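Local coordinates for nuclear inclusion protein A (Tobacco vein mottling virus, PDB 3MMG) that acts as a viral protease of the 3C type, probably a cysteine peptidase that cuts the viral polyprotein at specific sequences, at residues H167-T172 and S176-E181; T56-H61 and T114-K119; G38-A43 and D195-N200; G62-A67 and K89-F94. The protein carries 3 engineered substitutions. All blocks are in the same frame, centred on the assembly; numbering follows the deposited sequence. Where two conformers were deposited one is given.

Interaction 1. Residues H167-T172 and S176-E181; sequences HSLTHT and SNYFVE
A classic beta bulge interrupts the antiparallel hairpin of strands 163-171 and 177-181, where Ser168 and Leu169 both face Tyr178. The evidence is a carbonyl with two donors: Tyr178 O accepts from Ser168 N at 3.1 Å and from Leu169 N at 3.0 Å. The second bond is nearly straight (176° at the hydrogen), the first more bent (145°). Tyr178 N returns a bond to Leu169 O (2.9 Å), and further along His171 N reaches Ser176 O (2.8 Å). On one face the CB atoms of Leu169 and Tyr178 pack 4.1 Å apart. On the other, Thr170 and Asn177 lie side by side; OG1 of Thr170, anti to its own N (chi1 -171°), sits 3.0 Å from both Asn177 OD1 and Ser176 O, with one proton to offer them. The His167 ring turns its edge to Asn177 CB, 4.0 Å from CE1, its plane almost perpendicular to the amide. His142 bonds His167 ND1, and a polar side chain of the bound peptide takes NE2, while Leu169 to His171 pair with the peptide as a further antiparallel strand. This is consistent with the S1 pocket and substrate-binding strand of 3C-type, chymotrypsin-like proteases.

Interaction 2. Residues T56-H61 and T114-K119; sequences TIKTMH and TNFQQK
Phe116 meets Lys58 through a ring face and the backbone after Lys58 through a ring edge, at the junction between the two beta barrels of a chymotrypsin-like fold. Strand 54-59 belongs to the first barrel and strand 109-116 to the second. Over one face of the ring lies Lys58 CG, 4.0 Å from Phe116 CD2. Further out, Lys58 CE approaches Phe116 CB at 3.9 Å, and the two side chains run past each other in opposite directions. The ring edge is turned to the peptide joining Thr59 and Met60: Phe116 CE2 stands 3.6 Å from Thr59 C, and Met60 N lies in the ring plane. With no hydrogen bond across, the contact is held by van der Waals packing.

The second shell is consistent with these positions. The lysine chain is extended up to CE, then bends at chi4 (64°), which brings NZ to a salt bridge with Glu63; the charge is paired beside the hydrophobic contact. Val121 and Leu20 also pack on Phe116, one from each barrel. Strand 54-59 ends in an ST turn, which includes the peptide that the ring edge touches: Thr59 OG1 bonds Gly62 O and accepts from the backbone of His61. The imidazole is held by Pro92 O at NE2 and by an edge-to-face meeting with Phe94. In the turn itself, His61 N stands 3.1 Å from Thr59 OG1, and that same oxygen lies 3.3 Å above the plane of the His61 ring.

Interaction 3. Residues G38-A43 and D195-N200; sequences GPYIIA and DGWCKN
At the surface of the first beta barrel, Tyr40, the first residue of strand 40-43, meets Trp197 of the loop that follows helix 186-192. These two side chains alone make the contact, their CA atoms being 11.8 Å apart. Tyr40 CE2 and Trp197 CZ2 approach to 3.4 Å, and Tyr40 CD2 stands 3.7 Å from Trp197 CH2. The planes are almost parallel, 6° apart, but with the centroid of the six-membered indole ring 5.5 Å from that of the tyrosine, little of one ring lies over the other. In the chymotrypsin-like fold the contact lays an aromatic group from the C-terminal part of the chain against the outside of the N-terminal barrel, where Val84 of strand 83-86 touches both side chains. A single water joins the polar ends. It accepts from Tyr40 OH at 2.7 Å and from Trp197 NE1 at 2.9 Å, and lies in the indole plane at the ring's edge. Both donors point at one oxygen, which would favour the observed orientation of the indole and of the Tyr40 hydroxyl. Lys75 and Lys86 add cation-pi contacts to Trp197. Pro39 CG sits 3.6 Å above the Tyr40 ring plane, over its centre.

Interaction 4. Residues G62-A67 and K89-F94; sequences GEFAVA and KDFPPF. Engineered in segment 62-67: Ala65 (natural residue Lys), Ala67 (natural residue Lys).
Phe64 and Phe91 mark the closest backbone approach, their CA atoms 7.4 Å apart, between strand 62-67 and the irregular loop 89-94. At that distance no backbone bonds cross, and the contact is made by side chains. The strand is distorted: Val66 and Ala67 both face Leu55 in a classic beta bulge, with Ala67, an engineered residue, at positive phi (69°), and Val66 N makes a weak bond back to Phe64 O.

The two phenyl groups meet edge-to-face, the edge of Phe64 toward the face of Phe91. Their centroids are 4.5 Å apart and the planes open to 50°, well short of a perpendicular T. The closest atoms are Phe64 CD1 and Phe91 CE1 at 3.4 Å. Phe91 carries its ring anti to its own N (chi1 -175°), which swings it across toward the strand. In the first barrel of the chymotrypsin-like fold, strand 62-68 is an outermost strand of the sheet, and this loop packs against its side chains. Pro92 and Phe64 point toward each other, Pro92 on the same side of the Phe64 ring plane as Phe91 CE1: its CG is 3.2 Å from Phe64 CZ, a tight fit, and its CD 3.5 Å from Phe64 CE2. At the Phe91 rim, Val66 CG1 is 4.5 Å from Phe91 CD1, and Phe94 CE1 lies in the ring plane.

From the N terminus, residues 38-43 open the longest loop, which interaction 3 closes only at 195-200; the other three contacts are nested within it. Interaction 2 runs from 56-61 to 114-119 and itself encloses interaction 4, between 62-67 and 89-94. Interaction 1, a short hairpin closure, follows both in series, so no loops cross. Interaction 2 bridges the two barrels, interaction 4 packs loop 89-94 on an outermost strand of the first, interaction 3 brings the C-terminal part back to that barrel, and interaction 1 lies in a hairpin of the second. Phe94 links neighbours: it packs on Thr59 and His61, and its N probably bonds Gly38 O. Interactions 1 and 4 lie about 29 Å apart between centres.

Interaction 1. Residues H167-T172 and S176-E181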
loop_
_atom_site.group_PDB
_atom_site.type_symbol
_atom_site.label_atom_id
_atom_site.label_comp_id
_atom_site.label_asym_id
_atom_site.label_seq_id
_atom_site.Cartn_x
_atom_site.Cartn_y
_atom_site.Cartn_z
ATOM N N HIS A 167 2.678 3.861 0.657
ATOM C CA HIS A 167 3.028 5.079 -0.084
ATOM C C HIS A 167 1.934 5.445 -1.108
ATOM O O HIS A 167 1.330 4.554 -1.673
ATOM C CB HIS A 167 4.395 4.952 -0.753
ATOM C CG HIS A 167 4.756 6.177 -1.536
ATOM N ND1 HIS A 167 4.913 7.412 -0.935
ATOM C CD2 HIS A 167 4.995 6.360 -2.856
ATOM C CE1 HIS A 167 5.228 8.307 -1.858
ATOM N NE2 HIS A 167 5.263 7.697 -3.038
ATOM N N SER A 168 1.690 6.744 -1.348
ATOM C CA SER A 168 0.579 7.136 -2.214
ATOM C C SER A 168 0.870 8.281 -3.199
ATOM O O SER A 168 0.712 8.099 -4.392
ATOM C CB SER A 168 -0.668 7.469 -1.376
ATOM O OG SER A 168 -1.738 7.918 -2.208
ATOM N N LEU A 169 1.288 9.435 -2.676
ATOM C CA LEU A 169 1.307 10.700 -3.424
ATOM C C LEU A 169 2.664 11.309 -3.434
ATOM O O LEU A 169 3.467 11.096 -2.527
ATOM C CB LEU A 169 0.425 11.765 -2.750
ATOM C CG LEU A 169 -1.063 11.654 -2.522
ATOM C CD1 LEU A 169 -1.499 12.885 -1.744
ATOM C CD2 LEU A 169 -1.774 11.565 -3.884
ATOM N N THR A 170 2.872 12.161 -4.442
ATOM C CA THR A 170 3.962 13.109 -4.447
ATOM C C THR A 170 3.424 14.446 -4.975
ATOM O O THR A 170 2.459 14.497 -5.750
ATOM C CB THR A 170 5.174 12.600 -5.269
ATOM O OG1 THR A 170 6.297 13.471 -5.065
ATOM C CG2 THR A 170 4.845 12.514 -6.758
ATOM N N HIS A 171 4.031 15.525 -4.519
ATOM C CA HIS A 171 3.685 16.842 -5.018
ATOM C C HIS A 171 4.153 16.945 -6.471
ATOM O O HIS A 171 5.189 16.397 -6.836
ATOM C CB HIS A 171 4.367 17.881 -4.151
ATOM C CG HIS A 171 3.900 19.276 -4.405
ATOM N ND1 HIS A 171 4.385 20.044 -5.444
ATOM C CD2 HIS A 171 3.005 20.049 -3.745
ATOM C CE1 HIS A 171 3.801 21.229 -5.417
ATOM N NE2 HIS A 171 2.962 21.262 -4.397
ATOM N N THR A 172 3.401 17.646 -7.311
ATOM C CA THR A 172 3.706 17.638 -8.742
ATOM C C THR A 172 4.951 18.455 -9.113
ATOM O O THR A 172 5.522 18.251 -10.196
ATOM C CB THR A 172 2.518 18.156 -9.566
ATOM O OG1 THR A 172 2.208 19.483 -9.127
ATOM C CG2 THR A 172 1.296 17.271 -9.371
ATOM N N SER A 176 7.562 16.748 -2.476
ATOM C CA SER A 176 7.081 16.263 -1.165
ATOM C C SER A 176 6.377 14.931 -1.383
ATOM O O SER A 176 5.749 14.742 -2.417
ATOM C CB SER A 176 6.078 17.248 -0.543
ATOM O OG SER A 176 6.696 18.469 -0.153
ATOM N N ASN A 177 6.471 14.027 -0.405
ATOM C CA ASN A 177 5.859 12.700 -0.506
ATOM C C ASN A 177 4.865 12.443 0.619
ATOM O O ASN A 177 5.046 12.947 1.726
ATOM C CB ASN A 177 6.940 11.618 -0.438
ATOM C CG ASN A 177 7.730 11.521 -1.692
ATOM O OD1 ASN A 177 7.241 11.826 -2.785
ATOM N ND2 ASN A 177 8.978 11.100 -1.557
ATOM N N TYR A 178 3.846 11.637 0.340
ATOM C CA TYR A 178 2.799 11.353 1.327
ATOM C C TYR A 178 2.396 9.891 1.261
ATOM O O TYR A 178 2.273 9.324 0.171
ATOM C CB TYR A 178 1.561 12.226 1.119
ATOM C CG TYR A 178 1.865 13.689 1.113
ATOM C CD1 TYR A 178 2.289 14.298 -0.062
ATOM C CD2 TYR A 178 1.762 14.465 2.281
ATOM C CE1 TYR A 178 2.620 15.620 -0.101
ATOM C CE2 TYR A 178 2.094 15.847 2.235
ATOM C CZ TYR A 178 2.511 16.386 1.023
ATOM O OH TYR A 178 2.867 17.707 0.852
ATOM N N PHE A 179 2.225 9.298 2.435
ATOM C CA PHE A 179 1.644 7.981 2.525
ATOM C C PHE A 179 0.229 8.056 3.069
ATOM O O PHE A 179 -0.158 9.076 3.667
ATOM C CB PHE A 179 2.524 7.021 3.337
ATOM C CG PHE A 179 2.539 7.239 4.829
ATOM C CD1 PHE A 179 1.584 6.609 5.660
ATOM C CD2 PHE A 179 3.571 7.990 5.427
ATOM C CE1 PHE A 179 1.654 6.740 7.051
ATOM C CE2 PHE A 179 3.659 8.106 6.833
ATOM C CZ PHE A 179 2.692 7.497 7.637
ATOM N N VAL A 180 -0.538 6.986 2.859
ATOM C CA VAL A 180 -1.928 6.938 3.374
ATOM C C VAL A 180 -1.931 5.977 4.547
ATOM O O VAL A 180 -1.424 4.868 4.418
ATOM C CB VAL A 180 -2.984 6.486 2.310
ATOM C CG1 VAL A 180 -2.511 5.206 1.554
ATOM C CG2 VAL A 180 -4.382 6.302 2.947
ATOM N N GLU A 181 -2.503 6.409 5.676
ATOM C CA GLU A 181 -2.480 5.617 6.899
ATOM C C GLU A 181 -3.557 4.556 6.903
ATOM O O GLU A 181 -4.638 4.764 6.357
ATOM C CB GLU A 181 -2.680 6.527 8.125
ATOM C CG GLU A 181 -4.021 7.257 8.114
ATOM C CD GLU A 181 -4.523 7.644 9.491
ATOM O OE1 GLU A 181 -3.835 8.380 10.206
ATOM O OE2 GLU A 181 -5.635 7.213 9.846
#

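Interaction 2. Residues T56-H61 and T114-K119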
loop_
_atom_site.group_PDB
_atom_site.type_symbol
_atom_site.label_atom_id
_atom_site.label_comp_id
_atom_site.label_asym_id
_atom_site.label_seq_id
_atom_site.Cartn_x
_atom_site.Cartn_y
_atom_site.Cartn_z
ATOM N N THR A 56 -1.799 -8.709 -12.704
ATOM C CA THR A 56 -0.838 -9.783 -12.423
ATOM C C THR A 56 -0.215 -9.469 -11.079
ATOM O O THR A 56 0.145 -8.302 -10.819
ATOM C CB THR A 56 0.236 -9.893 -13.521
ATOM O OG1 THR A 56 -0.394 -10.272 -14.754
ATOM C CG2 THR A 56 1.279 -10.974 -13.169
ATOM N N ILE A 57 -0.131 -10.476 -10.214
ATOM C CA ILE A 57 0.369 -10.301 -8.858
ATOM C C ILE A 57 1.591 -11.192 -8.683
ATOM O O ILE A 57 1.463 -12.426 -8.736
ATOM C CB ILE A 57 -0.714 -10.690 -7.844
ATOM C CG1 ILE A 57 -1.982 -9.865 -8.112
ATOM C CG2 ILE A 57 -0.182 -10.525 -6.398
ATOM C CD1 ILE A 57 -3.259 -10.671 -8.234
ATOM N N LYS A 58 2.754 -10.582 -8.467
ATOM C CA LYS A 58 3.978 -11.346 -8.238
ATOM C C LYS A 58 4.297 -11.394 -6.760
ATOM O O LYS A 58 4.339 -10.357 -6.107
ATOM C CB LYS A 58 5.165 -10.812 -9.025
ATOM C CG LYS A 58 6.379 -11.754 -8.944
ATOM C CD LYS A 58 7.461 -11.382 -9.941
ATOM C CE LYS A 58 8.567 -12.445 -9.961
ATOM N NZ LYS A 58 8.117 -13.816 -10.440
ATOM N N THR A 59 4.496 -12.606 -6.247
ATOM C CA THR A 59 4.737 -12.816 -4.821
ATOM C C THR A 59 5.965 -13.715 -4.593
ATOM O O THR A 59 6.449 -14.354 -5.517
ATOM C CB THR A 59 3.519 -13.481 -4.126
ATOM O OG1 THR A 59 3.540 -14.898 -4.364
ATOM C CG2 THR A 59 2.219 -12.906 -4.636
ATOM N N MET A 60 6.406 -13.824 -3.349
ATOM C CA MET A 60 7.545 -14.698 -3.048
ATOM C C MET A 60 7.231 -16.167 -3.295
ATOM O O MET A 60 8.178 -16.993 -3.420
ATOM C CB MET A 60 8.046 -14.497 -1.599
ATOM C CG MET A 60 7.129 -14.997 -0.518
ATOM S SD MET A 60 7.975 -15.140 1.077
ATOM C CE MET A 60 9.661 -15.244 0.597
ATOM N N HIS A 61 5.933 -16.495 -3.351
ATOM C CA HIS A 61 5.498 -17.891 -3.495
ATOM C C HIS A 61 4.773 -18.177 -4.816
ATOM O O HIS A 61 4.141 -19.237 -4.972
ATOM C CB HIS A 61 4.686 -18.358 -2.277
ATOM C CG HIS A 61 3.402 -17.602 -2.055
ATOM N ND1 HIS A 61 3.348 -16.384 -1.407
ATOM C CD2 HIS A 61 2.117 -17.927 -2.340
ATOM C CE1 HIS A 61 2.090 -15.974 -1.334
ATOM N NE2 HIS A 61 1.320 -16.897 -1.886
ATOM N N THR A 114 10.663 -5.260 -1.641
ATOM C CA THR A 114 11.185 -6.571 -1.915
ATOM C C THR A 114 11.724 -6.571 -3.327
ATOM O O THR A 114 11.242 -5.852 -4.205
ATOM C CB THR A 114 10.094 -7.665 -1.687
ATOM O OG1 THR A 114 10.639 -8.981 -1.893
ATOM C CG2 THR A 114 8.882 -7.437 -2.592
ATOM N N ASN A 115 12.774 -7.355 -3.503
ATOM C CA ASN A 115 13.338 -7.635 -4.802
ATOM C C ASN A 115 13.029 -9.093 -5.098
ATOM O O ASN A 115 13.070 -9.939 -4.195
ATOM C CB ASN A 115 14.841 -7.420 -4.756
ATOM C CG ASN A 115 15.483 -7.562 -6.107
ATOM O OD1 ASN A 115 16.503 -8.220 -6.245
ATOM N ND2 ASN A 115 14.888 -6.943 -7.114
ATOM N N PHE A 116 12.711 -9.389 -6.355
ATOM C CA PHE A 116 12.388 -10.763 -6.745
ATOM C C PHE A 116 13.551 -11.336 -7.548
ATOM O O PHE A 116 14.015 -10.711 -8.523
ATOM C CB PHE A 116 11.045 -10.794 -7.507
ATOM C CG PHE A 116 9.881 -10.363 -6.648
ATOM C CD1 PHE A 116 9.650 -9.011 -6.404
ATOM C CD2 PHE A 116 9.097 -11.290 -6.008
ATOM C CE1 PHE A 116 8.617 -8.600 -5.582
ATOM C CE2 PHE A 116 8.054 -10.879 -5.171
ATOM C CZ PHE A 116 7.828 -9.536 -4.957
ATOM N N GLN A 117 14.034 -12.506 -7.116
ATOM C CA GLN A 117 15.221 -13.143 -7.708
ATOM C C GLN A 117 14.825 -14.536 -8.213
ATOM O O GLN A 117 13.618 -14.876 -8.246
ATOM C CB GLN A 117 16.364 -13.215 -6.683
ATOM C CG GLN A 117 16.614 -11.861 -6.003
ATOM C CD GLN A 117 17.506 -11.924 -4.769
ATOM O OE1 GLN A 117 18.369 -11.062 -4.593
ATOM N NE2 GLN A 117 17.308 -12.926 -3.911
ATOM N N GLN A 118 15.802 -15.341 -8.626
ATOM C CA GLN A 118 15.414 -16.608 -9.274
ATOM C C GLN A 118 14.732 -17.577 -8.320
ATOM O O GLN A 118 13.693 -18.169 -8.673
ATOM C CB GLN A 118 16.611 -17.295 -9.914
ATOM C CG GLN A 118 16.198 -18.460 -10.787
ATOM C CD GLN A 118 17.370 -19.085 -11.505
ATOM O OE1 GLN A 118 18.270 -18.386 -11.986
ATOM N NE2 GLN A 118 17.353 -20.408 -11.611
ATOM N N LYS A 119 15.325 -17.772 -7.141
ATOM C CA LYS A 119 14.858 -18.827 -6.234
ATOM C C LYS A 119 14.297 -18.285 -4.926
ATOM O O LYS A 119 13.849 -19.048 -4.061
ATOM C CB LYS A 119 16.023 -19.786 -5.906
ATOM C CG LYS A 119 16.729 -20.344 -7.139
ATOM C CD LYS A 119 17.676 -21.448 -6.724
ATOM C CE LYS A 119 18.729 -21.682 -7.786
ATOM N NZ LYS A 119 19.077 -23.136 -7.911
#

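Interaction 3. Residues G38-A43 and D195-N200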
loop_
_atom_site.group_PDB
_atom_site.type_symbol
_atom_site.label_atom_id
_atom_site.label_comp_id
_atom_site.label_asym_id
_atom_site.label_seq_id
_atom_site.Cartn_x
_atom_site.Cartn_y
_atom_site.Cartn_z
ATOM N N GLY A 38 -3.400 -13.341 4.246
ATOM C CA GLY A 38 -4.364 -14.395 3.944
ATOM C C GLY A 38 -4.687 -14.385 2.454
ATOM O O GLY A 38 -3.791 -14.301 1.633
ATOM N N PRO A 39 -5.990 -14.466 2.101
ATOM C CA PRO A 39 -6.416 -14.455 0.710
ATOM C C PRO A 39 -6.570 -13.038 0.134
ATOM O O PRO A 39 -7.123 -12.869 -0.975
ATOM C CB PRO A 39 -7.792 -15.122 0.792
ATOM C CG PRO A 39 -8.325 -14.609 2.095
ATOM C CD PRO A 39 -7.138 -14.619 3.018
ATOM N N TYR A 40 -6.090 -12.039 0.873
ATOM C CA TYR A 40 -6.306 -10.643 0.523
ATOM C C TYR A 40 -5.038 -9.970 0.032
ATOM O O TYR A 40 -3.933 -10.279 0.502
ATOM C CB TYR A 40 -6.829 -9.849 1.738
ATOM C CG TYR A 40 -8.003 -10.510 2.410
ATOM C CD1 TYR A 40 -7.883 -11.050 3.689
ATOM C CD2 TYR A 40 -9.232 -10.594 1.757
ATOM C CE1 TYR A 40 -8.976 -11.701 4.307
ATOM C CE2 TYR A 40 -10.330 -11.228 2.358
ATOM C CZ TYR A 40 -10.194 -11.767 3.628
ATOM O OH TYR A 40 -11.275 -12.399 4.231
ATOM N N ILE A 41 -5.224 -9.047 -0.903
ATOM C CA ILE A 41 -4.183 -8.117 -1.339
ATOM C C ILE A 41 -4.615 -6.711 -0.970
ATOM O O ILE A 41 -5.711 -6.287 -1.332
ATOM C CB ILE A 41 -3.984 -8.166 -2.890
ATOM C CG1 ILE A 41 -3.726 -9.611 -3.363
ATOM C CG2 ILE A 41 -2.840 -7.234 -3.343
ATOM C CD1 ILE A 41 -2.502 -10.228 -2.791
ATOM N N ILE A 42 -3.750 -6.004 -0.248
ATOM C CA ILE A 42 -4.031 -4.637 0.192
ATOM C C ILE A 42 -3.257 -3.747 -0.765
ATOM O O ILE A 42 -2.045 -3.955 -0.988
ATOM C CB ILE A 42 -3.523 -4.423 1.626
ATOM C CG1 ILE A 42 -4.294 -5.296 2.652
ATOM C CG2 ILE A 42 -3.538 -2.938 1.993
ATOM C CD1 ILE A 42 -3.460 -5.667 3.879
ATOM N N ALA A 43 -3.940 -2.779 -1.366
ATOM C CA ALA A 43 -3.297 -1.940 -2.367
ATOM C C ALA A 43 -3.842 -0.518 -2.296
ATOM O O ALA A 43 -4.773 -0.247 -1.548
ATOM C CB ALA A 43 -3.516 -2.529 -3.772
ATOM N N ASP A 195 -18.758 -9.496 5.960
ATOM C CA ASP A 195 -19.624 -8.587 5.208
ATOM C C ASP A 195 -18.837 -7.516 4.459
ATOM O O ASP A 195 -17.614 -7.393 4.631
ATOM C CB ASP A 195 -20.624 -7.916 6.161
ATOM C CG ASP A 195 -21.843 -8.781 6.439
ATOM O OD1 ASP A 195 -21.938 -9.900 5.878
ATOM O OD2 ASP A 195 -22.716 -8.335 7.215
ATOM N N GLY A 196 -19.549 -6.771 3.612
ATOM C CA GLY A 196 -19.032 -5.551 2.992
ATOM C C GLY A 196 -18.254 -5.671 1.688
ATOM O O GLY A 196 -17.658 -4.688 1.250
ATOM N N TRP A 197 -18.264 -6.854 1.070
ATOM C CA TRP A 197 -17.548 -7.092 -0.195
ATOM C C TRP A 197 -18.450 -6.832 -1.393
ATOM O O TRP A 197 -19.666 -7.016 -1.310
ATOM C CB TRP A 197 -17.046 -8.535 -0.263
ATOM C CG TRP A 197 -15.958 -8.816 0.731
ATOM C CD1 TRP A 197 -16.086 -9.425 1.953
ATOM C CD2 TRP A 197 -14.578 -8.473 0.593
ATOM N NE1 TRP A 197 -14.856 -9.484 2.585
ATOM C CE2 TRP A 197 -13.915 -8.907 1.771
ATOM C CE3 TRP A 197 -13.834 -7.841 -0.412
ATOM C CZ2 TRP A 197 -12.540 -8.715 1.970
ATOM C CZ3 TRP A 197 -12.465 -7.658 -0.212
ATOM C CH2 TRP A 197 -11.841 -8.102 0.963
ATOM N N CYS A 198 -17.863 -6.416 -2.513
ATOM C CA CYS A 198 -18.637 -6.301 -3.745
ATOM C C CYS A 198 -17.777 -6.417 -5.004
ATOM O O CYS A 198 -16.557 -6.222 -4.954
ATOM C CB CYS A 198 -19.467 -5.008 -3.743
ATOM S SG CYS A 198 -18.565 -3.514 -4.157
ATOM N N LYS A 199 -18.413 -6.738 -6.133
ATOM C CA LYS A 199 -17.695 -6.856 -7.412
ATOM C C LYS A 199 -17.865 -5.636 -8.308
ATOM O O LYS A 199 -17.207 -5.517 -9.335
ATOM C CB LYS A 199 -18.133 -8.118 -8.174
ATOM C CG LYS A 199 -17.440 -9.379 -7.727
ATOM C CD LYS A 199 -17.901 -10.580 -8.543
ATOM C CE LYS A 199 -17.285 -11.865 -8.009
ATOM N NZ LYS A 199 -17.833 -12.242 -6.672
ATOM N N ASN A 200 -18.727 -4.708 -7.903
ATOM C CA ASN A 200 -19.076 -3.598 -8.783
ATOM C C ASN A 200 -18.504 -2.238 -8.377
ATOM O O ASN A 200 -18.992 -1.194 -8.826
ATOM C CB ASN A 200 -20.596 -3.568 -8.987
ATOM C CG ASN A 200 -21.096 -4.817 -9.695
ATOM O OD1 ASN A 200 -20.914 -4.964 -10.908
ATOM N ND2 ASN A 200 -21.692 -5.740 -8.936
HETATM O O HOH W 1 -13.513 -10.944 4.730
#

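Interaction 4. Residues G62-A67 and K89-F94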
loop_
_atom_site.group_PDB
_atom_site.type_symbol
_atom_site.label_atom_id
_atom_site.label_comp_id
_atom_site.label_asym_id
_atom_site.label_seq_id
_atom_site.Cartn_x
_atom_site.Cartn_y
_atom_site.Cartn_z
ATOM N N GLY A 62 4.871 -17.244 -5.759
ATOM C CA GLY A 62 4.419 -17.509 -7.123
ATOM C C GLY A 62 3.964 -16.244 -7.816
ATOM O O GLY A 62 3.899 -15.171 -7.192
ATOM N N GLU A 63 3.647 -16.369 -9.096
ATOM C CA GLU A 63 3.187 -15.246 -9.902
ATOM C C GLU A 63 1.822 -15.596 -10.486
ATOM O O GLU A 63 1.657 -16.632 -11.130
ATOM C CB GLU A 63 4.188 -14.948 -11.019
ATOM C CG GLU A 63 3.788 -13.757 -11.900
ATOM C CD GLU A 63 4.886 -13.394 -12.873
ATOM O OE1 GLU A 63 6.069 -13.299 -12.453
ATOM O OE2 GLU A 63 4.564 -13.233 -14.067
ATOM N N PHE A 64 0.855 -14.717 -10.264
ATOM C CA PHE A 64 -0.550 -15.058 -10.476
ATOM C C PHE A 64 -1.206 -14.049 -11.390
ATOM O O PHE A 64 -1.381 -12.876 -11.033
ATOM C CB PHE A 64 -1.259 -15.175 -9.126
ATOM C CG PHE A 64 -0.562 -16.124 -8.183
ATOM C CD1 PHE A 64 0.182 -15.648 -7.095
ATOM C CD2 PHE A 64 -0.563 -17.492 -8.438
ATOM C CE1 PHE A 64 0.878 -16.540 -6.249
ATOM C CE2 PHE A 64 0.118 -18.374 -7.597
ATOM C CZ PHE A 64 0.832 -17.900 -6.513
ATOM N N ALA A 65 -1.518 -14.513 -12.595
ATOM C CA ALA A 65 -2.103 -13.668 -13.611
ATOM C C ALA A 65 -3.609 -13.784 -13.553
ATOM O O ALA A 65 -4.214 -14.550 -14.307
ATOM C CB ALA A 65 -1.556 -14.048 -15.001
ATOM N N VAL A 66 -4.224 -13.018 -12.656
ATOM C CA VAL A 66 -5.664 -13.164 -12.378
ATOM C C VAL A 66 -6.538 -12.634 -13.530
ATOM O O VAL A 66 -7.735 -12.935 -13.617
ATOM C CB VAL A 66 -6.067 -12.572 -10.987
ATOM C CG1 VAL A 66 -5.271 -13.242 -9.866
ATOM C CG2 VAL A 66 -5.855 -11.081 -10.931
ATOM N N ALA A 67 -5.910 -11.880 -14.429
ATOM C CA ALA A 67 -6.555 -11.265 -15.591
ATOM C C ALA A 67 -7.509 -10.149 -15.186
ATOM O O ALA A 67 -7.195 -9.362 -14.293
ATOM C CB ALA A 67 -7.225 -12.300 -16.487
ATOM N N LYS A 89 -10.067 -18.907 -4.637
ATOM C CA LYS A 89 -9.601 -20.008 -3.802
ATOM C C LYS A 89 -8.300 -20.668 -4.321
ATOM O O LYS A 89 -7.498 -21.175 -3.523
ATOM C CB LYS A 89 -10.729 -21.030 -3.587
ATOM C CG LYS A 89 -10.449 -22.026 -2.460
ATOM C CD LYS A 89 -11.677 -22.876 -2.149
ATOM C CE LYS A 89 -11.322 -23.887 -1.047
ATOM N NZ LYS A 89 -12.489 -24.734 -0.667
ATOM N N ASP A 90 -8.073 -20.631 -5.642
ATOM C CA ASP A 90 -6.849 -21.212 -6.231
ATOM C C ASP A 90 -5.592 -20.323 -6.110
ATOM O O ASP A 90 -4.482 -20.690 -6.553
ATOM C CB ASP A 90 -7.099 -21.623 -7.680
ATOM C CG ASP A 90 -7.943 -22.888 -7.779
ATOM O OD1 ASP A 90 -7.446 -23.964 -7.383
ATOM O OD2 ASP A 90 -9.088 -22.778 -8.235
ATOM N N PHE A 91 -5.758 -19.137 -5.530
ATOM C CA PHE A 91 -4.609 -18.282 -5.257
ATOM C C PHE A 91 -4.121 -18.699 -3.875
ATOM O O PHE A 91 -4.892 -18.641 -2.920
ATOM C CB PHE A 91 -5.092 -16.829 -5.228
ATOM C CG PHE A 91 -3.982 -15.820 -5.062
ATOM C CD1 PHE A 91 -3.602 -15.017 -6.136
ATOM C CD2 PHE A 91 -3.335 -15.671 -3.836
ATOM C CE1 PHE A 91 -2.577 -14.059 -5.987
ATOM C CE2 PHE A 91 -2.296 -14.732 -3.671
ATOM C CZ PHE A 91 -1.928 -13.930 -4.752
ATOM N N PRO A 92 -2.844 -19.136 -3.755
ATOM C CA PRO A 92 -2.333 -19.614 -2.476
ATOM C C PRO A 92 -2.188 -18.440 -1.490
ATOM O O PRO A 92 -1.551 -17.441 -1.814
ATOM C CB PRO A 92 -0.956 -20.202 -2.843
ATOM C CG PRO A 92 -0.540 -19.491 -4.049
ATOM C CD PRO A 92 -1.814 -19.177 -4.817
ATOM N N PRO A 93 -2.828 -18.533 -0.317
ATOM C CA PRO A 93 -2.818 -17.370 0.583
ATOM C C PRO A 93 -1.502 -17.071 1.293
ATOM O O PRO A 93 -0.631 -17.938 1.412
ATOM C CB PRO A 93 -3.866 -17.725 1.635
ATOM C CG PRO A 93 -3.929 -19.194 1.627
ATOM C CD PRO A 93 -3.654 -19.631 0.211
ATOM N N PHE A 94 -1.389 -15.824 1.746
ATOM C CA PHE A 94 -0.296 -15.349 2.603
ATOM C C PHE A 94 -0.610 -15.699 4.068
ATOM O O PHE A 94 -1.758 -16.012 4.397
ATOM C CB PHE A 94 -0.236 -13.826 2.484
ATOM C CG PHE A 94 0.249 -13.335 1.159
ATOM C CD1 PHE A 94 -0.644 -13.174 0.086
ATOM C CD2 PHE A 94 1.599 -13.025 0.972
ATOM C CE1 PHE A 94 -0.197 -12.669 -1.158
ATOM C CE2 PHE A 94 2.070 -12.550 -0.278
ATOM C CZ PHE A 94 1.186 -12.376 -1.333
#